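Local coordinates for protein DyP (PDB 3VXJ) that binds heme b and, as a dye-decolorizing peroxidase of the fungus Bjerkandera adusta, probably uses hydrogen peroxide to oxidise dyes and phenolic compounds, at residues A[240-245]-A[273-278]; A[23-28]-A[133-138]. All coordinates share one frame; numbering follows the deposited sequence.

Interaction 1 of 2, residues A[240-245]-A[273-278]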
loop_
_atom_site.group_PDB
_atom_site.type_symbol
_atom_site.label_atom_id
_atom_site.label_comp_id
_atom_site.label_asym_id
_atom_site.label_seq_id
_atom_site.Cartn_x
_atom_site.Cartn_y
_atom_site.Cartn_z
ATOM N N PRO A 240 9.370 -2.346 29.531
ATOM C CA PRO A 240 10.475 -2.385 30.504
ATOM C C PRO A 240 11.440 -3.558 30.339
ATOM O O PRO A 240 12.607 -3.415 30.671
ATOM C CB PRO A 240 9.768 -2.479 31.866
ATOM C CG PRO A 240 8.405 -2.906 31.590
ATOM C CD PRO A 240 8.055 -2.483 30.184
ATOM N N ALA A 241 10.958 -4.697 29.845
ATOM C CA ALA A 241 11.766 -5.915 29.746
ATOM C C ALA A 241 11.147 -6.861 28.737
ATOM O O ALA A 241 9.945 -6.808 28.477
ATOM C CB ALA A 241 11.859 -6.612 31.098
ATOM N N ASN A 242 11.968 -7.735 28.174
ATOM C CA ASN A 242 11.422 -8.860 27.449
ATOM C C ASN A 242 12.105 -10.126 27.935
ATOM O O ASN A 242 12.817 -10.082 28.939
ATOM C CB ASN A 242 11.451 -8.648 25.924
ATOM C CG ASN A 242 12.847 -8.538 25.349
ATOM O OD1 ASN A 242 13.816 -9.104 25.869
ATOM N ND2 ASN A 242 12.948 -7.833 24.224
ATOM N N SER A 243 11.889 -11.243 27.244
ATOM C CA SER A 243 12.405 -12.532 27.703
ATOM C C SER A 243 13.909 -12.521 27.936
ATOM O O SER A 243 14.402 -13.197 28.835
ATOM C CB SER A 243 12.062 -13.641 26.702
ATOM O OG SER A 243 10.659 -13.803 26.550
ATOM N N ALA A 244 14.626 -11.755 27.117
ATOM C CA ALA A 244 16.081 -11.735 27.145
ATOM C C ALA A 244 16.652 -10.925 28.308
ATOM O O ALA A 244 17.804 -11.113 28.690
ATOM C CB ALA A 244 16.615 -11.220 25.825
ATOM N N GLY A 245 15.849 -10.024 28.869
ATOM C CA GLY A 245 16.281 -9.202 29.991
ATOM C C GLY A 245 15.651 -7.827 29.996
ATOM O O GLY A 245 14.750 -7.519 29.199
ATOM N N ALA A 273 12.754 -12.935 15.182
ATOM C CA ALA A 273 13.669 -12.173 16.031
ATOM C C ALA A 273 12.840 -11.512 17.134
ATOM O O ALA A 273 12.603 -10.300 17.113
ATOM C CB ALA A 273 14.389 -11.131 15.195
ATOM N N PRO A 274 12.384 -12.309 18.117
ATOM C CA PRO A 274 11.368 -11.806 19.039
ATOM C C PRO A 274 11.849 -10.893 20.166
ATOM O O PRO A 274 11.006 -10.252 20.793
ATOM C CB PRO A 274 10.740 -13.085 19.600
ATOM C CG PRO A 274 11.807 -14.103 19.506
ATOM C CD PRO A 274 12.593 -13.765 18.263
ATOM N N THR A 275 13.155 -10.829 20.427
ATOM C CA THR A 275 13.662 -10.038 21.562
ATOM C C THR A 275 14.651 -8.930 21.226
ATOM O O THR A 275 14.845 -8.024 22.033
ATOM C CB THR A 275 14.276 -10.924 22.661
ATOM O OG1 THR A 275 15.339 -11.701 22.100
ATOM C CG2 THR A 275 13.209 -11.839 23.269
ATOM N N ALA A 276 15.288 -9.008 20.064
ATOM C CA ALA A 276 16.267 -8.007 19.645
ATOM C C ALA A 276 16.292 -7.987 18.135
ATOM O O ALA A 276 15.989 -8.994 17.475
ATOM C CB ALA A 276 17.652 -8.327 20.192
ATOM N N ASP A 277 16.647 -6.833 17.583
ATOM C CA ASP A 277 16.754 -6.692 16.144
ATOM C C ASP A 277 17.863 -7.598 15.596
ATOM O O ASP A 277 18.828 -7.936 16.297
ATOM C CB ASP A 277 16.987 -5.217 15.797
ATOM C CG ASP A 277 16.959 -4.938 14.303
ATOM O OD1 ASP A 277 16.410 -5.741 13.518
ATOM O OD2 ASP A 277 17.511 -3.894 13.910
ATOM N N ASP A 278 17.681 -8.027 14.356
ATOM C CA ASP A 278 18.691 -8.782 13.623
ATOM C C ASP A 278 18.749 -8.128 12.246
ATOM O O ASP A 278 18.016 -8.522 11.336
ATOM C CB ASP A 278 18.292 -10.259 13.527
ATOM C CG ASP A 278 19.327 -11.121 12.795
ATOM O OD1 ASP A 278 20.193 -10.600 12.056
ATOM O OD2 ASP A 278 19.253 -12.355 12.959
#

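Interaction 2 of 2, residues A[23-28]-A[133-138]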
loop_
_atom_site.group_PDB
_atom_site.type_symbol
_atom_site.label_atom_id
_atom_site.label_comp_id
_atom_site.label_asym_id
_atom_site.label_seq_id
_atom_site.Cartn_x
_atom_site.Cartn_y
_atom_site.Cartn_z
ATOM N N LYS A 23 11.553 8.408 -6.812
ATOM C CA LYS A 23 10.567 9.489 -6.806
ATOM C C LYS A 23 9.316 9.013 -7.521
ATOM O O LYS A 23 9.395 8.240 -8.470
ATOM C CB LYS A 23 11.102 10.733 -7.524
ATOM C CG LYS A 23 12.526 11.164 -7.157
ATOM C CD LYS A 23 12.636 11.618 -5.709
ATOM C CE LYS A 23 14.031 12.139 -5.427
ATOM N NZ LYS A 23 14.218 12.581 -4.010
ATOM N N GLU A 24 8.152 9.462 -7.071
ATOM C CA GLU A 24 6.931 9.130 -7.795
ATOM C C GLU A 24 5.948 10.277 -7.684
ATOM O O GLU A 24 5.888 10.941 -6.638
ATOM C CB GLU A 24 6.315 7.836 -7.251
ATOM C CG GLU A 24 5.192 7.252 -8.095
ATOM C CD GLU A 24 4.642 5.963 -7.523
ATOM O OE1 GLU A 24 5.066 5.544 -6.423
ATOM O OE2 GLU A 24 3.758 5.367 -8.167
ATOM N N ARG A 25 5.197 10.519 -8.757
ATOM C CA ARG A 25 4.161 11.547 -8.767
ATOM C C ARG A 25 2.849 10.953 -9.246
ATOM O O ARG A 25 2.803 10.188 -10.217
ATOM C CB ARG A 25 4.558 12.708 -9.675
ATOM C CG ARG A 25 3.544 13.861 -9.679
ATOM C CD ARG A 25 4.086 15.077 -10.403
ATOM N NE ARG A 25 5.211 15.655 -9.682
ATOM C CZ ARG A 25 6.049 16.551 -10.191
ATOM N NH1 ARG A 25 5.893 16.978 -11.439
ATOM N NH2 ARG A 25 7.047 17.015 -9.449
ATOM N N PHE A 26 1.783 11.304 -8.540
ATOM C CA PHE A 26 0.441 10.891 -8.898
ATOM C C PHE A 26 -0.270 12.136 -9.414
ATOM O O PHE A 26 -0.479 13.097 -8.664
ATOM C CB PHE A 26 -0.275 10.326 -7.676
ATOM C CG PHE A 26 0.382 9.093 -7.095
ATOM C CD1 PHE A 26 -0.083 7.831 -7.438
ATOM C CD2 PHE A 26 1.479 9.198 -6.232
ATOM C CE1 PHE A 26 0.521 6.683 -6.920
ATOM C CE2 PHE A 26 2.092 8.053 -5.712
ATOM C CZ PHE A 26 1.614 6.802 -6.057
ATOM N N VAL A 27 -0.568 12.146 -10.711
ATOM C CA VAL A 27 -1.219 13.292 -11.349
ATOM C C VAL A 27 -2.690 12.941 -11.528
ATOM O O VAL A 27 -3.053 12.124 -12.390
ATOM C CB VAL A 27 -0.581 13.646 -12.718
ATOM C CG1 VAL A 27 -1.267 14.860 -13.315
ATOM C CG2 VAL A 27 0.926 13.906 -12.582
ATOM N N PHE A 28 -3.524 13.529 -10.683
ATOM C CA PHE A 28 -4.962 13.285 -10.702
ATOM C C PHE A 28 -5.616 14.255 -11.664
ATOM O O PHE A 28 -5.301 15.441 -11.656
ATOM C CB PHE A 28 -5.554 13.411 -9.291
ATOM C CG PHE A 28 -4.953 12.444 -8.304
ATOM C CD1 PHE A 28 -5.437 11.142 -8.201
ATOM C CD2 PHE A 28 -3.860 12.815 -7.524
ATOM C CE1 PHE A 28 -4.865 10.241 -7.307
ATOM C CE2 PHE A 28 -3.283 11.920 -6.639
ATOM C CZ PHE A 28 -3.777 10.636 -6.527
ATOM N N GLN A 133 9.546 16.958 -16.061
ATOM C CA GLN A 133 9.636 16.777 -17.509
ATOM C C GLN A 133 8.509 15.882 -18.021
ATOM O O GLN A 133 7.868 16.198 -19.024
ATOM C CB GLN A 133 10.998 16.212 -17.910
ATOM C CG GLN A 133 12.154 17.177 -17.670
ATOM C CD GLN A 133 13.496 16.586 -18.038
ATOM O OE1 GLN A 133 13.602 15.767 -18.954
ATOM N NE2 GLN A 133 14.532 17.007 -17.329
ATOM N N PHE A 134 8.231 14.793 -17.306
ATOM C CA PHE A 134 7.183 13.870 -17.735
ATOM C C PHE A 134 5.770 14.376 -17.471
ATOM O O PHE A 134 4.845 14.025 -18.213
ATOM C CB PHE A 134 7.433 12.469 -17.171
ATOM C CG PHE A 134 8.464 11.706 -17.948
ATOM C CD1 PHE A 134 9.824 11.995 -17.800
ATOM C CD2 PHE A 134 8.081 10.730 -18.871
ATOM C CE1 PHE A 134 10.791 11.313 -18.540
ATOM C CE2 PHE A 134 9.047 10.036 -19.620
ATOM C CZ PHE A 134 10.398 10.329 -19.451
ATOM N N THR A 135 5.615 15.233 -16.463
ATOM C CA THR A 135 4.343 15.925 -16.228
ATOM C C THR A 135 4.091 16.938 -17.355
ATOM O O THR A 135 2.982 17.019 -17.901
ATOM C CB THR A 135 4.335 16.628 -14.857
ATOM O OG1 THR A 135 4.523 15.656 -13.824
ATOM C CG2 THR A 135 3.007 17.329 -14.607
ATOM N N ASP A 136 5.125 17.688 -17.731
ATOM C CA ASP A 136 5.011 18.628 -18.843
ATOM C C ASP A 136 4.687 17.902 -20.157
ATOM O O ASP A 136 3.959 18.431 -20.999
ATOM C CB ASP A 136 6.294 19.447 -18.992
ATOM C CG ASP A 136 6.482 20.463 -17.873
ATOM O OD1 ASP A 136 5.561 20.679 -17.049
ATOM O OD2 ASP A 136 7.574 21.059 -17.822
ATOM N N ASP A 137 5.227 16.694 -20.324
ATOM C CA ASP A 137 4.942 15.860 -21.495
ATOM C C ASP A 137 3.466 15.460 -21.533
ATOM O O ASP A 137 2.840 15.481 -22.592
ATOM C CB ASP A 137 5.859 14.629 -21.501
ATOM C CG ASP A 137 5.577 13.689 -22.655
ATOM O OD1 ASP A 137 5.806 14.076 -23.821
ATOM O OD2 ASP A 137 5.167 12.543 -22.402
ATOM N N ILE A 138 2.903 15.130 -20.373
ATOM C CA ILE A 138 1.457 14.902 -20.284
ATOM C C ILE A 138 0.677 16.167 -20.673
ATOM O O ILE A 138 -0.255 16.099 -21.471
ATOM C CB ILE A 138 1.040 14.403 -18.885
ATOM C CG1 ILE A 138 1.567 12.981 -18.680
ATOM C CG2 ILE A 138 -0.496 14.468 -18.713
ATOM C CD1 ILE A 138 1.542 12.495 -17.253
#

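Interaction 1 of 2, residues A[240-245]-A[273-278]
N242 meets T275 with the amide at the end of its side chain, a compact example of one asparagine serving two backbone groups at once. The hydrogen bonds divide the labour. ND2 of N242 donates to the carbonyl O of T275 over 2.9 Å, arriving in the carbonyl plane on a lone pair. The bond is somewhat bent, 145° at the hydrogen, and the acceptor stands 21° out of the amide plane of N242. At the other end of the amide, OD1 of N242 turns back on its own chain and accepts from A244 N at 3.0 Å. A chi1 of 64° sets CG astride the backbone N and carbonyl carbon, folding the amide over the turn that follows, and the two bonds together fix its rotation.

The van der Waals contacts gather round T275, whose side chain crosses that of N242 at about a right angle. CB of T275 sits 3.7 Å from OD1 and equally far from ND2 of N242. The methyl CG2 of T275 lies 4.0 Å from CB of S243, while CB of A244 approaches CB of T275 to 3.9 Å. S243 and A244 lie on the exposed side, whereas N242 is buried.

Backbone and neighbouring bonds anchor both partners. N242 and G245 are joined by a reciprocal pair of backbone bonds, and P240 is linked to L247. On the other segment, A273 O is bonded to W264 NE1, and D278 caps the start of helix 279-282 through L281 N.

The arrangement is that of a tight beta-hairpin: strands 241-242 and 245-246 joined by a type I turn, with an Asx turn at N242 and backbone angles at G245 that would press any side chain against the carbonyl O of A244. Its asparagine ties the hairpin to the loop before helix 279-282.

Interaction 2 of 2, residues A[23-28]-A[133-138]
R25 reaches from strand 23-31 to T135 on helix 128-142, and there the contact is tightest. NH1 of R25 donates to OG1 of T135 over 3.1 Å, with 148° at the hydrogen and the oxygen 18° out of the guanidinium plane. CB of T135 lies at the edge of that group, in its plane, and the same OG1 is 3.5 Å from CD of R25. The arginine leaves the strand extended and bends at chi3 (-67°), which turns the edge of the guanidinium, with NH1, toward the hydroxyl. Other bonds fix both ends: NH1 forms a salt bridge with D132, NE is bonded to S153 OG, and T135 OG1 is also bonded to L131 O.

Deeper along the same face the fit between the two segments is looser. CG2 of V27 stays 4.2 Å from OG1 of T135, and CD1 of I138 comes no nearer than 4.9 Å to CG2 of V27. I138 instead packs on F121 and Y44, while V27 and T135 both touch Q148. At the solvent side D136 is exposed, its OD1 6.7 Å from NH1 of R25, a charge of opposite sign without contact.

Strand 23-31 lies between strands 119-125 and 146-155 in a four-stranded antiparallel sheet, with 65-71 beyond 119-125; with helix 128-142 against one face, this is the ferredoxin-like alpha+beta arrangement of the dimeric alpha+beta barrel domains.

The two contacts illustrate how one chain can hold contacts of the same kind, a side-chain N-H meeting an oxygen, in well-separated parts. Their centres are 45 Å apart, on opposite sides of the centre of the chain, and their nearest atoms remain about 25 Å from each other. Interaction 2 lies in the N-terminal dimeric alpha+beta barrel region, interaction 1 in the C-terminal peroxidase region, which also carries the axial heme ligand H308. Neither contact adjoins the heme or the 2,6-dimethoxyphenol sites; the side chain of N242 is about 11 Å from a bound N-acetylglucosamine. Strand 23-31 does face the second domain, since rings of F26 and F28 meet F220 on strand 216-225.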